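Local coordinates for protein peroxiredoxin (Clostridioides difficile, PDB 6TSB) that hydrolyses chitin through its family 18 glycoside hydrolase domain, the part present here, and probably also reduces peroxides through a separate peroxiredoxin domain, at residues A[60-65]-A[95-100]; A[104-109]-A[147-152]; A[132-137]-A[173-178]. All coordinates share one frame; numbering follows the deposited sequence.

Contact 1: residues A[60-65]-A[95-100]; sequences AFAEID and VAIGGW
Phe-61 lays its ring over the backbone of Gly-98 and Gly-99. Gly-98 O sits above the rim of that face, 3.2 Å from Phe-61 CG, and Gly-99 CA makes a CH-pi contact 4.1 Å from the ring centroid. Ala-60 CB lies over the centre of the opposite face, and Ala-96 O meets the ring edge in plane. The bare CA of Gly-99 comes up against the ring, nearest at CZ. A cis peptide bond precedes Phe-61, a feature known at this strand in family 18 chitinases.

The tight part lies beside Ala-62. Its N donates to Ala-96 O (2.8 Å), and its O receives Gly-98 N (3.1 Å), the ladder of two parallel barrel strands. On the Ala-62 face, Ala-62 CB rests against Val-95 CG1 at 3.7 Å and Ile-97 CG1 at 4.0 Å, with Met-125 of helix 112-128 on Ala-62, and Phe-118 and Val-122 of the same helix on Ile-97. Farther along, the packing thins: Ile-64 CG1 only brushes Ile-97 CG2 at 4.3 Å, and both Ile-64 and Glu-63 are partly exposed.

Glu-63 starts away from strand 92-98, but a bend at chi2 (-52°) folds its carboxylate back over Gly-98. There Glu-63 OE2 stands 3.0 Å from Gly-98 O, acceptor facing acceptor. Such an approach is unfavourable for a carboxylate and may raise the affinity of Glu-63 for a proton.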
loop_
_atom_site.group_PDB
_atom_site.type_symbol
_atom_site.label_atom_id
_atom_site.label_comp_id
_atom_site.label_asym_id
_atom_site.label_seq_id
_atom_site.Cartn_x
_atom_site.Cartn_y
_atom_site.Cartn_z
ATOM N N ALA A 60 -26.799 -7.464 19.403
ATOM C CA ALA A 60 -26.024 -7.884 20.586
ATOM C C ALA A 60 -26.216 -6.894 21.750
ATOM O O ALA A 60 -25.984 -5.697 21.592
ATOM C CB ALA A 60 -24.588 -7.999 20.158
ATOM N N PHE A 61 -26.630 -7.367 22.934
ATOM C CA PHE A 61 -26.980 -8.752 23.236
ATOM C C PHE A 61 -28.250 -8.830 24.101
ATOM O O PHE A 61 -28.610 -7.855 24.703
ATOM C CB PHE A 61 -25.903 -9.425 24.091
ATOM C CG PHE A 61 -24.554 -9.591 23.458
ATOM C CD1 PHE A 61 -24.324 -10.613 22.561
ATOM C CD2 PHE A 61 -23.498 -8.766 23.810
ATOM C CE1 PHE A 61 -23.067 -10.780 21.996
ATOM C CE2 PHE A 61 -22.240 -8.941 23.251
ATOM C CZ PHE A 61 -22.027 -9.950 22.342
ATOM N N ALA A 62 -28.927 -9.975 24.147
ATOM C CA ALA A 62 -29.793 -10.353 25.286
ATOM C C ALA A 62 -28.878 -10.968 26.354
ATOM O O ALA A 62 -27.798 -11.451 25.970
ATOM C CB ALA A 62 -30.884 -11.286 24.838
ATOM N N GLU A 63 -29.258 -10.918 27.634
ATOM C CA GLU A 63 -28.481 -11.522 28.746
ATOM C C GLU A 63 -29.375 -12.461 29.580
ATOM O O GLU A 63 -30.601 -12.534 29.307
ATOM C CB GLU A 63 -27.795 -10.422 29.570
ATOM C CG GLU A 63 -26.735 -9.613 28.821
ATOM C CD GLU A 63 -25.614 -10.367 28.089
ATOM O OE1 GLU A 63 -25.496 -11.613 28.246
ATOM O OE2 GLU A 63 -24.836 -9.705 27.339
ATOM N N ILE A 64 -28.758 -13.217 30.507
ATOM C CA ILE A 64 -29.436 -14.151 31.465
ATOM C C ILE A 64 -29.255 -13.572 32.882
ATOM O O ILE A 64 -28.120 -13.279 33.257
ATOM C CB ILE A 64 -28.898 -15.598 31.324
ATOM C CG1 ILE A 64 -28.848 -16.067 29.871
ATOM C CG2 ILE A 64 -29.698 -16.603 32.148
ATOM C CD1 ILE A 64 -27.870 -17.207 29.645
ATOM N N ASP A 65 -30.339 -13.372 33.638
ATOM C CA ASP A 65 -30.274 -12.821 35.026
ATOM C C ASP A 65 -30.050 -13.946 36.048
ATOM O O ASP A 65 -29.983 -15.133 35.639
ATOM C CB ASP A 65 -31.540 -12.031 35.373
ATOM C CG ASP A 65 -32.829 -12.839 35.490
ATOM O OD1 ASP A 65 -32.771 -14.067 35.843
ATOM O OD2 ASP A 65 -33.893 -12.240 35.212
ATOM N N VAL A 95 -31.350 -11.990 17.404
ATOM C CA VAL A 95 -30.788 -11.595 18.719
ATOM C C VAL A 95 -29.762 -12.644 19.141
ATOM O O VAL A 95 -30.047 -13.867 19.154
ATOM C CB VAL A 95 -31.876 -11.390 19.788
ATOM C CG1 VAL A 95 -31.273 -11.191 21.170
ATOM C CG2 VAL A 95 -32.777 -10.210 19.441
ATOM N N ALA A 96 -28.612 -12.130 19.516
ATOM C CA ALA A 96 -27.519 -12.873 20.138
ATOM C C ALA A 96 -27.699 -12.791 21.650
ATOM O O ALA A 96 -27.898 -11.668 22.183
ATOM C CB ALA A 96 -26.197 -12.310 19.702
ATOM N N ILE A 97 -27.640 -13.954 22.291
ATOM C CA ILE A 97 -27.697 -14.098 23.763
ATOM C C ILE A 97 -26.282 -14.414 24.196
ATOM O O ILE A 97 -25.744 -15.416 23.704
ATOM C CB ILE A 97 -28.675 -15.210 24.137
ATOM C CG1 ILE A 97 -30.089 -14.957 23.611
ATOM C CG2 ILE A 97 -28.673 -15.435 25.639
ATOM C CD1 ILE A 97 -31.012 -16.163 23.747
ATOM N N GLY A 98 -25.678 -13.574 25.022
ATOM C CA GLY A 98 -24.433 -13.935 25.713
ATOM C C GLY A 98 -23.321 -12.964 25.399
ATOM O O GLY A 98 -23.531 -11.753 25.605
ATOM N N GLY A 99 -22.168 -13.488 24.969
ATOM C CA GLY A 99 -20.962 -12.687 24.715
ATOM C C GLY A 99 -19.920 -12.889 25.780
ATOM O O GLY A 99 -20.192 -13.559 26.797
ATOM N N TRP A 100 -18.737 -12.342 25.562
ATOM C CA TRP A 100 -17.591 -12.566 26.470
ATOM C C TRP A 100 -17.989 -12.191 27.901
ATOM O O TRP A 100 -18.476 -11.048 28.091
ATOM C CB TRP A 100 -16.380 -11.776 26.003
ATOM C CG TRP A 100 -15.183 -12.060 26.842
ATOM C CD1 TRP A 100 -14.617 -11.275 27.804
ATOM C CD2 TRP A 100 -14.420 -13.270 26.803
ATOM N NE1 TRP A 100 -13.536 -11.912 28.355
ATOM C CE2 TRP A 100 -13.383 -13.131 27.751
ATOM C CE3 TRP A 100 -14.518 -14.446 26.052
ATOM C CZ2 TRP A 100 -12.448 -14.140 27.968
ATOM C CZ3 TRP A 100 -13.588 -15.439 26.263
ATOM C CH2 TRP A 100 -12.571 -15.286 27.211
#

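Contact 2: residues A[104-109]-A[147-152]; sequences GFSDAA and GITSRP
The guanidinium of Arg-151 turns its edge to Asp-107, whose OD1 lies near the guanidinium plane, while the methyl CG2 of Thr-149 sits over one face, offset toward the rim. Also at the edge, in plane, are the backbone Ser-106 C and Asp-107 N. The grip is end-on but uneven: both terminal nitrogens converge on one carboxylate oxygen, with Arg-151 NH1 2.8 Å from Asp-107 OD1 at an N-H...O angle of 154°, and Arg-151 NH2 3.1 Å from the same atom. With only OD1 engaged, and the carboxylate and guanidinium planes 32° apart, the pair is neither two-oxygen nor coplanar.

Arg-151 gets there by an extended chain from CG to NE that passes alongside Ser-106, and Arg-151 CG lies 3.4 Å from Ser-106 OG. Arg-151 NH1 also gives Ser-106 OG a weak bond of 3.1 Å. The stronger partner of that hydroxyl is Asp-154 OD1, toward which chi1 of -174° swings it, away from its own N; Asp-154 OD2 takes the backbone N of Arg-151.

In the barrel of a family 18 glycoside hydrolase, both segments belong to the connections following parallel strands: the short helix 105-109 comes after strand 92-98, and the loop holding residues 147-152 leads from strand 133-137 to helix 154-169. Gly-104 is the N-cap, which places Asp-107 in the first turn, where a negative charge would suit the helix dipole.

Water completes the junction. One molecule accepts from Ser-106 N and donates to Thr-149 O, at 2.6 Å from that oxygen. A second, beside the exposed Asp-107, donates to Asp-107 OD1 at 2.7 Å and has a weak, long link to Thr-149 OG1.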
loop_
_atom_site.group_PDB
_atom_site.type_symbol
_atom_site.label_atom_id
_atom_site.label_comp_id
_atom_site.label_asym_id
_atom_site.label_seq_id
_atom_site.Cartn_x
_atom_site.Cartn_y
_atom_site.Cartn_z
ATOM N N GLY A 104 -24.457 -17.661 32.922
ATOM C CA GLY A 104 -25.777 -18.297 33.001
ATOM C C GLY A 104 -25.903 -19.553 32.170
ATOM O O GLY A 104 -26.891 -20.301 32.379
ATOM N N PHE A 105 -25.037 -19.793 31.187
ATOM C CA PHE A 105 -25.362 -20.853 30.181
ATOM C C PHE A 105 -25.169 -22.260 30.766
ATOM O O PHE A 105 -25.951 -23.189 30.378
ATOM C CB PHE A 105 -24.521 -20.729 28.912
ATOM C CG PHE A 105 -25.050 -19.767 27.883
ATOM C CD1 PHE A 105 -26.169 -20.083 27.143
ATOM C CD2 PHE A 105 -24.400 -18.572 27.620
ATOM C CE1 PHE A 105 -26.647 -19.207 26.187
ATOM C CE2 PHE A 105 -24.875 -17.706 26.649
ATOM C CZ PHE A 105 -25.993 -18.033 25.931
ATOM N N SER A 106 -24.107 -22.453 31.566
ATOM C CA SER A 106 -23.748 -23.766 32.174
ATOM C C SER A 106 -24.918 -24.241 33.054
ATOM O O SER A 106 -25.303 -25.425 32.937
ATOM C CB SER A 106 -22.444 -23.691 32.952
ATOM O OG SER A 106 -22.066 -24.984 33.399
ATOM N N ASP A 107 -25.494 -23.326 33.854
ATOM C CA ASP A 107 -26.723 -23.568 34.666
ATOM C C ASP A 107 -27.897 -23.869 33.724
ATOM O O ASP A 107 -28.596 -24.849 33.975
ATOM C CB ASP A 107 -27.054 -22.397 35.604
ATOM C CG ASP A 107 -26.159 -22.323 36.821
ATOM O OD1 ASP A 107 -25.233 -23.145 36.889
ATOM O OD2 ASP A 107 -26.365 -21.415 37.673
ATOM N N ALA A 108 -28.102 -23.075 32.677
ATOM C CA ALA A 108 -29.258 -23.219 31.763
ATOM C C ALA A 108 -29.192 -24.563 31.053
ATOM O O ALA A 108 -30.244 -25.119 30.688
ATOM C CB ALA A 108 -29.242 -22.094 30.769
ATOM N N ALA A 109 -27.983 -25.061 30.809
ATOM C CA ALA A 109 -27.808 -26.275 29.983
ATOM C C ALA A 109 -27.926 -27.530 30.852
ATOM O O ALA A 109 -28.067 -28.616 30.240
ATOM C CB ALA A 109 -26.485 -26.232 29.252
ATOM N N GLY A 147 -14.315 -15.887 33.089
ATOM C CA GLY A 147 -14.719 -15.731 34.503
ATOM C C GLY A 147 -16.077 -16.366 34.822
ATOM O O GLY A 147 -16.495 -16.294 35.984
ATOM N N ILE A 148 -16.749 -16.966 33.838
ATOM C CA ILE A 148 -18.079 -17.618 34.008
ATOM C C ILE A 148 -17.902 -19.034 34.570
ATOM O O ILE A 148 -16.806 -19.601 34.492
ATOM C CB ILE A 148 -18.867 -17.651 32.683
ATOM C CG1 ILE A 148 -18.195 -18.534 31.632
ATOM C CG2 ILE A 148 -19.096 -16.241 32.171
ATOM C CD1 ILE A 148 -18.960 -18.662 30.335
ATOM N N THR A 149 -18.998 -19.586 35.080
ATOM C CA THR A 149 -19.160 -20.996 35.486
ATOM C C THR A 149 -18.941 -21.926 34.278
ATOM O O THR A 149 -19.511 -21.652 33.189
ATOM C CB THR A 149 -20.552 -21.182 36.107
ATOM O OG1 THR A 149 -20.598 -20.375 37.281
ATOM C CG2 THR A 149 -20.863 -22.620 36.444
ATOM N N SER A 150 -18.190 -23.011 34.484
ATOM C CA SER A 150 -18.103 -24.150 33.544
ATOM C C SER A 150 -18.195 -25.449 34.319
ATOM O O SER A 150 -17.851 -25.437 35.504
ATOM C CB SER A 150 -16.833 -24.122 32.730
ATOM O OG SER A 150 -15.682 -24.025 33.564
ATOM N N ARG A 151 -18.570 -26.506 33.605
ATOM C CA ARG A 151 -18.651 -27.906 34.076
ATOM C C ARG A 151 -18.224 -28.823 32.932
ATOM O O ARG A 151 -18.564 -28.575 31.776
ATOM C CB ARG A 151 -20.085 -28.271 34.492
ATOM C CG ARG A 151 -20.729 -27.314 35.489
ATOM C CD ARG A 151 -22.124 -27.741 35.935
ATOM N NE ARG A 151 -22.554 -27.028 37.141
ATOM C CZ ARG A 151 -23.243 -25.891 37.159
ATOM N NH1 ARG A 151 -23.605 -25.308 36.028
ATOM N NH2 ARG A 151 -23.545 -25.320 38.312
ATOM N N PRO A 152 -17.528 -29.938 33.237
ATOM C CA PRO A 152 -17.176 -30.955 32.234
ATOM C C PRO A 152 -18.305 -31.343 31.258
ATOM O O PRO A 152 -18.049 -31.499 30.079
ATOM C CB PRO A 152 -16.830 -32.173 33.112
ATOM C CG PRO A 152 -16.301 -31.583 34.409
ATOM C CD PRO A 152 -17.040 -30.272 34.588
HETATM O O HOH W 1 -21.795 -20.598 32.357
HETATM O O HOH W 2 -23.590 -21.542 38.384
#

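Contact 3: residues A[132-137]-A[173-178]; sequences DGIDID and KWLSVA
Ile-134 and Ser-176 stand at the middle of a regular parallel ladder. Ile-134 N donates to Trp-174 O (2.9 Å), and Ile-134 O receives Ser-176 N (3.1 Å). Trp-174 N to Asp-132 O extends the series at one end; Ile-136 N to Ser-176 O and then Ala-178 N to Ile-136 O, the latter nearly straight at 171°, extend it at the other.

Two faces carry different chemistry. On one, Ile-134 CG2 meets Leu-175 CD1 at 3.7 Å, the two side chains crossing at a slant, and Ile-136 CG1 touches the same methyl from farther off. On the other face, Asp-135 CG is anti to the backbone N (chi1 -178°), bringing OD1 to the hydroxyl of Ser-176; the modelled separation is implausibly short, so its exact length is doubtful. Farther along, the carboxylate carbon Asp-137 CG lies 3.5 Å from Ala-178 CB.

The next shell fixes these groups. Trp-174 NE1 donates to Ser-176 OG at 2.8 Å, while the indole edge puts CD1 3.2 Å from Ile-134 O. Asp-135 OD2 is held by Tyr-41 OH, and Asn-203 packs on both Asp-135 and Ser-176. Outside the barrel, helix 154-169 lies on Ile-136, Leu-175 and Val-177.

This is a beta-alpha-beta unit of the TIM barrel: strand, covering helix, parallel strand. Asp-132, Asp-135 and Asp-137 match the aspartates of the DxxDxDxE signature of family 18 chitinases, which ends in the glutamate that acts as general acid in that family.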
loop_
_atom_site.group_PDB
_atom_site.type_symbol
_atom_site.label_atom_id
_atom_site.label_comp_id
_atom_site.label_asym_id
_atom_site.label_seq_id
_atom_site.Cartn_x
_atom_site.Cartn_y
_atom_site.Cartn_z
ATOM N N ASP A 132 -36.542 -13.021 13.530
ATOM C CA ASP A 132 -36.326 -14.067 12.496
ATOM C C ASP A 132 -35.567 -15.251 13.128
ATOM O O ASP A 132 -35.614 -16.371 12.582
ATOM C CB ASP A 132 -35.608 -13.426 11.318
ATOM C CG ASP A 132 -36.452 -12.374 10.618
ATOM O OD1 ASP A 132 -37.470 -12.773 9.999
ATOM O OD2 ASP A 132 -36.078 -11.168 10.693
ATOM N N GLY A 133 -34.882 -14.999 14.244
ATOM C CA GLY A 133 -34.437 -16.073 15.134
ATOM C C GLY A 133 -33.379 -15.605 16.099
ATOM O O GLY A 133 -33.392 -14.439 16.481
ATOM N N ILE A 134 -32.471 -16.501 16.457
ATOM C CA ILE A 134 -31.622 -16.325 17.663
ATOM C C ILE A 134 -30.212 -16.829 17.368
ATOM O O ILE A 134 -30.040 -17.753 16.529
ATOM C CB ILE A 134 -32.300 -17.008 18.887
ATOM C CG1 ILE A 134 -31.873 -16.342 20.194
ATOM C CG2 ILE A 134 -32.102 -18.522 18.935
ATOM C CD1 ILE A 134 -32.721 -15.138 20.537
ATOM N N ASP A 135 -29.245 -16.233 18.051
ATOM C CA ASP A 135 -27.822 -16.604 17.964
ATOM C C ASP A 135 -27.379 -16.898 19.388
ATOM O O ASP A 135 -27.740 -16.087 20.266
ATOM C CB ASP A 135 -27.023 -15.473 17.313
ATOM C CG ASP A 135 -25.549 -15.815 17.140
ATOM O OD1 ASP A 135 -25.276 -16.887 16.595
ATOM O OD2 ASP A 135 -24.690 -15.003 17.544
ATOM N N ILE A 136 -26.630 -17.976 19.627
ATOM C CA ILE A 136 -26.202 -18.319 21.015
ATOM C C ILE A 136 -24.722 -18.051 21.162
ATOM O O ILE A 136 -23.970 -18.584 20.367
ATOM C CB ILE A 136 -26.583 -19.764 21.335
ATOM C CG1 ILE A 136 -28.082 -19.981 21.114
ATOM C CG2 ILE A 136 -26.137 -20.128 22.743
ATOM C CD1 ILE A 136 -28.954 -19.196 22.054
ATOM N N ASP A 137 -24.324 -17.183 22.090
ATOM C CA ASP A 137 -22.912 -16.759 22.260
ATOM C C ASP A 137 -22.422 -17.179 23.639
ATOM O O ASP A 137 -22.017 -16.326 24.425
ATOM C CB ASP A 137 -22.658 -15.268 22.065
ATOM C CG ASP A 137 -22.896 -14.773 20.651
ATOM O OD1 ASP A 137 -23.802 -15.322 19.998
ATOM O OD2 ASP A 137 -22.177 -13.814 20.225
ATOM N N LYS A 173 -37.100 -20.865 11.728
ATOM C CA LYS A 173 -36.398 -19.747 12.404
ATOM C C LYS A 173 -34.897 -20.023 12.408
ATOM O O LYS A 173 -34.450 -21.197 12.475
ATOM C CB LYS A 173 -36.858 -19.550 13.853
ATOM C CG LYS A 173 -38.323 -19.194 14.068
ATOM C CD LYS A 173 -38.641 -17.776 13.660
ATOM C CE LYS A 173 -40.122 -17.473 13.659
ATOM N NZ LYS A 173 -40.347 -16.151 13.048
ATOM N N TRP A 174 -34.138 -18.954 12.328
ATOM C CA TRP A 174 -32.671 -18.994 12.329
ATOM C C TRP A 174 -32.215 -19.364 13.729
ATOM O O TRP A 174 -32.666 -18.761 14.718
ATOM C CB TRP A 174 -32.152 -17.646 11.863
ATOM C CG TRP A 174 -30.734 -17.302 12.172
ATOM C CD1 TRP A 174 -30.070 -17.360 13.364
ATOM C CD2 TRP A 174 -29.849 -16.682 11.241
ATOM N NE1 TRP A 174 -28.809 -16.848 13.225
ATOM C CE2 TRP A 174 -28.654 -16.404 11.934
ATOM C CE3 TRP A 174 -29.968 -16.330 9.893
ATOM C CZ2 TRP A 174 -27.568 -15.805 11.303
ATOM C CZ3 TRP A 174 -28.900 -15.722 9.280
ATOM C CH2 TRP A 174 -27.721 -15.458 9.978
ATOM N N LEU A 175 -31.342 -20.353 13.792
ATOM C CA LEU A 175 -30.604 -20.644 15.023
ATOM C C LEU A 175 -29.140 -20.700 14.623
ATOM O O LEU A 175 -28.855 -21.343 13.624
ATOM C CB LEU A 175 -31.108 -21.978 15.586
ATOM C CG LEU A 175 -30.278 -22.547 16.735
ATOM C CD1 LEU A 175 -30.178 -21.549 17.871
ATOM C CD2 LEU A 175 -30.870 -23.857 17.229
ATOM N N SER A 176 -28.267 -20.035 15.366
ATOM C CA SER A 176 -26.829 -19.982 15.077
ATOM C C SER A 176 -26.080 -19.997 16.402
ATOM O O SER A 176 -26.672 -19.728 17.434
ATOM C CB SER A 176 -26.472 -18.780 14.226
ATOM O OG SER A 176 -26.715 -17.542 14.914
ATOM N N VAL A 177 -24.810 -20.319 16.337
ATOM C CA VAL A 177 -23.926 -20.471 17.509
ATOM C C VAL A 177 -22.674 -19.724 17.111
ATOM O O VAL A 177 -22.241 -19.894 15.973
ATOM C CB VAL A 177 -23.671 -21.965 17.753
ATOM C CG1 VAL A 177 -22.483 -22.209 18.676
ATOM C CG2 VAL A 177 -24.935 -22.637 18.267
ATOM N N ALA A 178 -22.182 -18.881 17.995
ATOM C CA ALA A 178 -20.895 -18.187 17.859
ATOM C C ALA A 178 -19.857 -19.061 18.537
ATOM O O ALA A 178 -20.076 -19.372 19.726
ATOM C CB ALA A 178 -20.950 -16.823 18.514
HETATM O O HOH W 3 -22.443 -20.348 21.763
#

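Contacts 1 and 3 lie about 11 Å apart, centre to centre, and belong to one sheet, in which strands 56-64, 92-98, 133-137 and 174-179 follow one another as parallel neighbours. They are joined directly: Val-95 O probably accepts from Asp-135 N, and Ile-97 O from Asp-137 N. Contact 2 lies about 14 Å from the centre of contact 1 and 19 Å from that of contact 3. Contact 1 closes before the other two open, whereas contacts 2 and 3 interleave along the chain. Contacts 1 and 3 pair neighbouring barrel strands of the chitinase domain, while contact 2 joins the connections that follow strands 92-98 and 133-137, with Phe-105 linking the two levels by touching Gly-98 and Ile-136.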